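Local coordinates for protein pullulanase (Bacillus acidopullulyticus, PDB 2WAN) that hydrolyses the alpha-1,6-glucosidic linkages of pullulan and probably the alpha-1,6 branch points of starch-type polysaccharides, at residues I153-T165 / S266-L278. Sequence-based numbering, arbitrary orientation.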
loop_
_atom_site.group_PDB
_atom_site.type_symbol
_atom_site.label_atom_id
_atom_site.label_comp_id
_atom_site.label_asym_id
_atom_site.label_seq_id
_atom_site.Cartn_x
_atom_site.Cartn_y
_atom_site.Cartn_z
ATOM N N ILE A 153 7.018 20.240 -36.637
ATOM C CA ILE A 153 6.359 18.944 -36.767
ATOM C C ILE A 153 4.870 19.195 -36.982
ATOM O O ILE A 153 4.217 19.808 -36.130
ATOM C CB ILE A 153 6.585 18.036 -35.527
ATOM C CG1 ILE A 153 8.089 17.823 -35.293
ATOM C CG2 ILE A 153 5.864 16.693 -35.712
ATOM C CD1 ILE A 153 8.449 17.180 -33.952
ATOM N N PRO A 154 4.331 18.748 -38.132
ATOM C CA PRO A 154 2.912 18.995 -38.400
ATOM C C PRO A 154 1.976 18.249 -37.441
ATOM O O PRO A 154 2.189 17.067 -37.156
ATOM C CB PRO A 154 2.732 18.484 -39.834
ATOM C CG PRO A 154 4.112 18.546 -40.436
ATOM C CD PRO A 154 5.019 18.170 -39.302
ATOM N N VAL A 155 0.971 18.966 -36.940
ATOM C CA VAL A 155 -0.141 18.370 -36.207
ATOM C C VAL A 155 -1.150 17.861 -37.236
ATOM O O VAL A 155 -1.687 18.645 -38.029
ATOM C CB VAL A 155 -0.806 19.394 -35.256
ATOM C CG1 VAL A 155 -2.030 18.788 -34.570
ATOM C CG2 VAL A 155 0.200 19.910 -34.221
ATOM N N THR A 156 -1.395 16.552 -37.228
ATOM C CA THR A 156 -2.244 15.904 -38.235
ATOM C C THR A 156 -3.712 15.746 -37.814
ATOM O O THR A 156 -4.583 15.491 -38.656
ATOM C CB THR A 156 -1.691 14.520 -38.646
ATOM O OG1 THR A 156 -1.720 13.626 -37.524
ATOM C CG2 THR A 156 -0.262 14.643 -39.172
ATOM N N SER A 157 -3.969 15.896 -36.515
ATOM C CA SER A 157 -5.295 15.677 -35.938
ATOM C C SER A 157 -5.383 16.320 -34.560
ATOM O O SER A 157 -4.410 16.317 -33.795
ATOM C CB SER A 157 -5.597 14.178 -35.837
ATOM O OG SER A 157 -6.790 13.946 -35.103
ATOM N N ALA A 158 -6.545 16.888 -34.257
ATOM C CA ALA A 158 -6.797 17.491 -32.956
ATOM C C ALA A 158 -8.204 17.131 -32.486
ATOM O O ALA A 158 -9.198 17.578 -33.070
ATOM C CB ALA A 158 -6.617 19.002 -33.017
ATOM N N VAL A 159 -8.281 16.302 -31.446
ATOM C CA VAL A 159 -9.566 15.879 -30.882
ATOM C C VAL A 159 -9.649 16.258 -29.405
ATOM O O VAL A 159 -8.626 16.569 -28.783
ATOM C CB VAL A 159 -9.831 14.357 -31.090
ATOM C CG1 VAL A 159 -9.717 13.975 -32.565
ATOM C CG2 VAL A 159 -8.892 13.490 -30.221
ATOM N N SER A 160 -10.859 16.264 -28.847
ATOM C CA SER A 160 -11.012 16.474 -27.408
ATOM C C SER A 160 -10.583 15.224 -26.651
ATOM O O SER A 160 -10.886 14.102 -27.066
ATOM C CB SER A 160 -12.451 16.798 -27.027
ATOM O OG SER A 160 -12.541 17.061 -25.630
ATOM N N ALA A 161 -9.893 15.434 -25.533
ATOM C CA ALA A 161 -9.410 14.328 -24.707
ATOM C C ALA A 161 -10.419 13.963 -23.615
ATOM O O ALA A 161 -10.276 12.927 -22.945
ATOM C CB ALA A 161 -8.055 14.677 -24.096
ATOM N N ASN A 162 -11.431 14.812 -23.437
ATOM C CA ASN A 162 -12.486 14.553 -22.465
ATOM C C ASN A 162 -13.214 13.258 -22.773
ATOM O O ASN A 162 -13.601 13.024 -23.913
ATOM C CB ASN A 162 -13.476 15.712 -22.416
ATOM C CG ASN A 162 -12.840 16.995 -21.939
ATOM O OD1 ASN A 162 -11.885 16.975 -21.166
ATOM N ND2 ASN A 162 -13.365 18.124 -22.397
ATOM N N PRO A 163 -13.384 12.396 -21.756
ATOM C CA PRO A 163 -14.128 11.160 -21.977
ATOM C C PRO A 163 -15.613 11.472 -22.181
ATOM O O PRO A 163 -16.088 12.522 -21.739
ATOM C CB PRO A 163 -13.898 10.370 -20.682
ATOM C CG PRO A 163 -13.564 11.407 -19.650
ATOM C CD PRO A 163 -12.881 12.523 -20.374
ATOM N N VAL A 164 -16.311 10.601 -22.900
ATOM C CA VAL A 164 -17.764 10.724 -23.014
ATOM C C VAL A 164 -18.435 9.435 -22.554
ATOM O O VAL A 164 -18.129 8.335 -23.035
ATOM C CB VAL A 164 -18.279 11.218 -24.423
ATOM C CG1 VAL A 164 -17.191 11.950 -25.225
ATOM C CG2 VAL A 164 -18.969 10.115 -25.227
ATOM N N THR A 165 -19.329 9.596 -21.585
ATOM C CA THR A 165 -20.108 8.502 -21.036
ATOM C C THR A 165 -21.534 8.711 -21.532
ATOM O O THR A 165 -22.250 9.564 -21.016
ATOM C CB THR A 165 -20.056 8.505 -19.486
ATOM O OG1 THR A 165 -18.692 8.472 -19.063
ATOM C CG2 THR A 165 -20.781 7.297 -18.900
ATOM N N SER A 266 -13.604 15.973 -35.697
ATOM C CA SER A 266 -14.029 16.515 -34.402
ATOM C C SER A 266 -14.368 18.005 -34.440
ATOM O O SER A 266 -14.641 18.624 -33.402
ATOM C CB SER A 266 -13.011 16.189 -33.296
ATOM O OG SER A 266 -13.168 14.839 -32.898
ATOM N N ALA A 267 -14.382 18.574 -35.647
ATOM C CA ALA A 267 -14.824 19.951 -35.837
ATOM C C ALA A 267 -16.179 20.178 -35.155
ATOM O O ALA A 267 -17.095 19.369 -35.304
ATOM C CB ALA A 267 -14.904 20.278 -37.321
ATOM N N GLY A 268 -16.294 21.268 -34.400
ATOM C CA GLY A 268 -17.512 21.548 -33.640
ATOM C C GLY A 268 -17.410 21.290 -32.143
ATOM O O GLY A 268 -17.963 22.048 -31.344
ATOM N N VAL A 269 -16.699 20.227 -31.760
ATOM C CA VAL A 269 -16.491 19.891 -30.339
ATOM C C VAL A 269 -15.829 21.053 -29.595
ATOM O O VAL A 269 -14.844 21.624 -30.065
ATOM C CB VAL A 269 -15.640 18.585 -30.169
ATOM C CG1 VAL A 269 -15.442 18.239 -28.692
ATOM C CG2 VAL A 269 -16.285 17.407 -30.900
ATOM N N GLN A 270 -16.390 21.412 -28.446
ATOM C CA GLN A 270 -15.819 22.452 -27.594
ATOM C C GLN A 270 -15.058 21.781 -26.451
ATOM O O GLN A 270 -15.552 20.820 -25.847
ATOM C CB GLN A 270 -16.908 23.388 -27.057
ATOM C CG GLN A 270 -17.716 24.075 -28.165
ATOM C CD GLN A 270 -18.919 24.836 -27.636
ATOM O OE1 GLN A 270 -18.789 25.730 -26.798
ATOM N NE2 GLN A 270 -20.104 24.489 -28.136
ATOM N N THR A 271 -13.854 22.279 -26.169
ATOM C CA THR A 271 -12.957 21.621 -25.205
ATOM C C THR A 271 -11.803 22.512 -24.741
ATOM O O THR A 271 -11.364 23.410 -25.471
ATOM C CB THR A 271 -12.403 20.273 -25.770
ATOM O OG1 THR A 271 -11.660 19.582 -24.753
ATOM C CG2 THR A 271 -11.509 20.494 -27.003
ATOM N N ASN A 272 -11.321 22.259 -23.523
ATOM C CA ASN A 272 -10.134 22.928 -23.001
ATOM C C ASN A 272 -8.991 21.926 -22.803
ATOM O O ASN A 272 -7.990 22.228 -22.153
ATOM C CB ASN A 272 -10.446 23.678 -21.698
ATOM C CG ASN A 272 -10.843 22.749 -20.553
ATOM O OD1 ASN A 272 -10.993 21.541 -20.730
ATOM N ND2 ASN A 272 -11.020 23.323 -19.373
ATOM N N LEU A 273 -9.173 20.734 -23.366
ATOM C CA LEU A 273 -8.220 19.627 -23.232
ATOM C C LEU A 273 -8.189 18.831 -24.521
ATOM O O LEU A 273 -9.149 18.125 -24.859
ATOM C CB LEU A 273 -8.606 18.723 -22.054
ATOM C CG LEU A 273 -7.614 17.632 -21.628
ATOM C CD1 LEU A 273 -6.297 18.247 -21.165
ATOM C CD2 LEU A 273 -8.250 16.803 -20.518
ATOM N N VAL A 274 -7.064 18.930 -25.226
ATOM C CA VAL A 274 -6.952 18.411 -26.578
ATOM C C VAL A 274 -5.911 17.303 -26.689
ATOM O O VAL A 274 -4.834 17.386 -26.094
ATOM C CB VAL A 274 -6.584 19.550 -27.579
ATOM C CG1 VAL A 274 -6.613 19.042 -29.013
ATOM C CG2 VAL A 274 -7.524 20.738 -27.417
ATOM N N GLN A 275 -6.246 16.272 -27.456
ATOM C CA GLN A 275 -5.305 15.226 -27.825
ATOM C C GLN A 275 -4.838 15.439 -29.266
ATOM O O GLN A 275 -5.643 15.363 -30.201
ATOM C CB GLN A 275 -5.944 13.847 -27.680
ATOM C CG GLN A 275 -5.018 12.704 -28.065
ATOM C CD GLN A 275 -5.700 11.351 -28.062
ATOM O OE1 GLN A 275 -5.420 10.506 -28.908
ATOM N NE2 GLN A 275 -6.596 11.136 -27.107
ATOM N N LEU A 276 -3.539 15.695 -29.430
ATOM C CA LEU A 276 -2.935 15.988 -30.737
ATOM C C LEU A 276 -2.152 14.811 -31.296
ATOM O O LEU A 276 -1.390 14.157 -30.577
ATOM C CB LEU A 276 -2.016 17.220 -30.638
ATOM C CG LEU A 276 -2.629 18.497 -30.058
ATOM C CD1 LEU A 276 -1.572 19.550 -29.729
ATOM C CD2 LEU A 276 -3.680 19.072 -31.009
ATOM N N THR A 277 -2.346 14.535 -32.581
ATOM C CA THR A 277 -1.555 13.523 -33.272
ATOM C C THR A 277 -0.512 14.238 -34.115
ATOM O O THR A 277 -0.824 15.219 -34.799
ATOM C CB THR A 277 -2.424 12.590 -34.138
ATOM O OG1 THR A 277 -3.395 11.950 -33.308
ATOM C CG2 THR A 277 -1.577 11.513 -34.820
ATOM N N LEU A 278 0.728 13.755 -34.041
ATOM C CA LEU A 278 1.851 14.359 -34.761
ATOM C C LEU A 278 2.258 13.520 -35.970
ATOM O O LEU A 278 2.053 12.301 -35.984
ATOM C CB LEU A 278 3.043 14.563 -33.818
ATOM C CG LEU A 278 2.817 15.384 -32.544
ATOM C CD1 LEU A 278 4.142 15.543 -31.798
ATOM C CD2 LEU A 278 2.178 16.756 -32.803
HETATM O O HOH W 1 -5.611 13.548 -32.018
HETATM O O HOH W 2 -13.231 15.382 -30.030
HETATM O O HOH W 3 -14.967 18.033 -24.984
HETATM O O HOH W 4 -13.565 21.009 -22.033
#
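Val155 to Ser160 and Val274 to Leu278 pair as neighbouring antiparallel strands of a beta domain, and a beta bulge shifts their register by one between Val155 and Ser157. The chain leaves this sheet through 161-165 and comes back through 266-272; between them it builds a separate four-stranded antiparallel sheet, strands 192-195 to 250-253, probably the X25 module.

The tight side is apolar. Leu276 CD2 sits 3.6 Å from Ala158 CB and meets Val155 CG1, while Val155 CG2, anti to the carbonyl carbon, reaches Leu278 CD2 at 4.0 Å. Strand 142-146, next on the other side of 152-160, adds Phe142 against Val274 and Leu276, and Val144 against Val155 and Leu278.

The other face is looser and wetter. Val159 and Gln275 run side by side, with Val159 CG2 3.9 Å from Gln275 CB. Water 1 donates to Gln275 O and bonds Thr277 OG1, with a weak link to Ser157 OG.

At Ser160 the contact turns polar on one side, while Ala161 CB still packs on Leu273 CG. Ser160 OG, anti to its own N (chi1 -177°), lies 2.8 Å from Thr271 OG1, and water 3 joins it to Asn162 ND2 and Gln270 O. Just past the corner at Asn272, Leu273 O accepts from Ala161 N at 2.9 Å and, on the opposite face of its plane, from Thr271 OG1 at 2.9 Å.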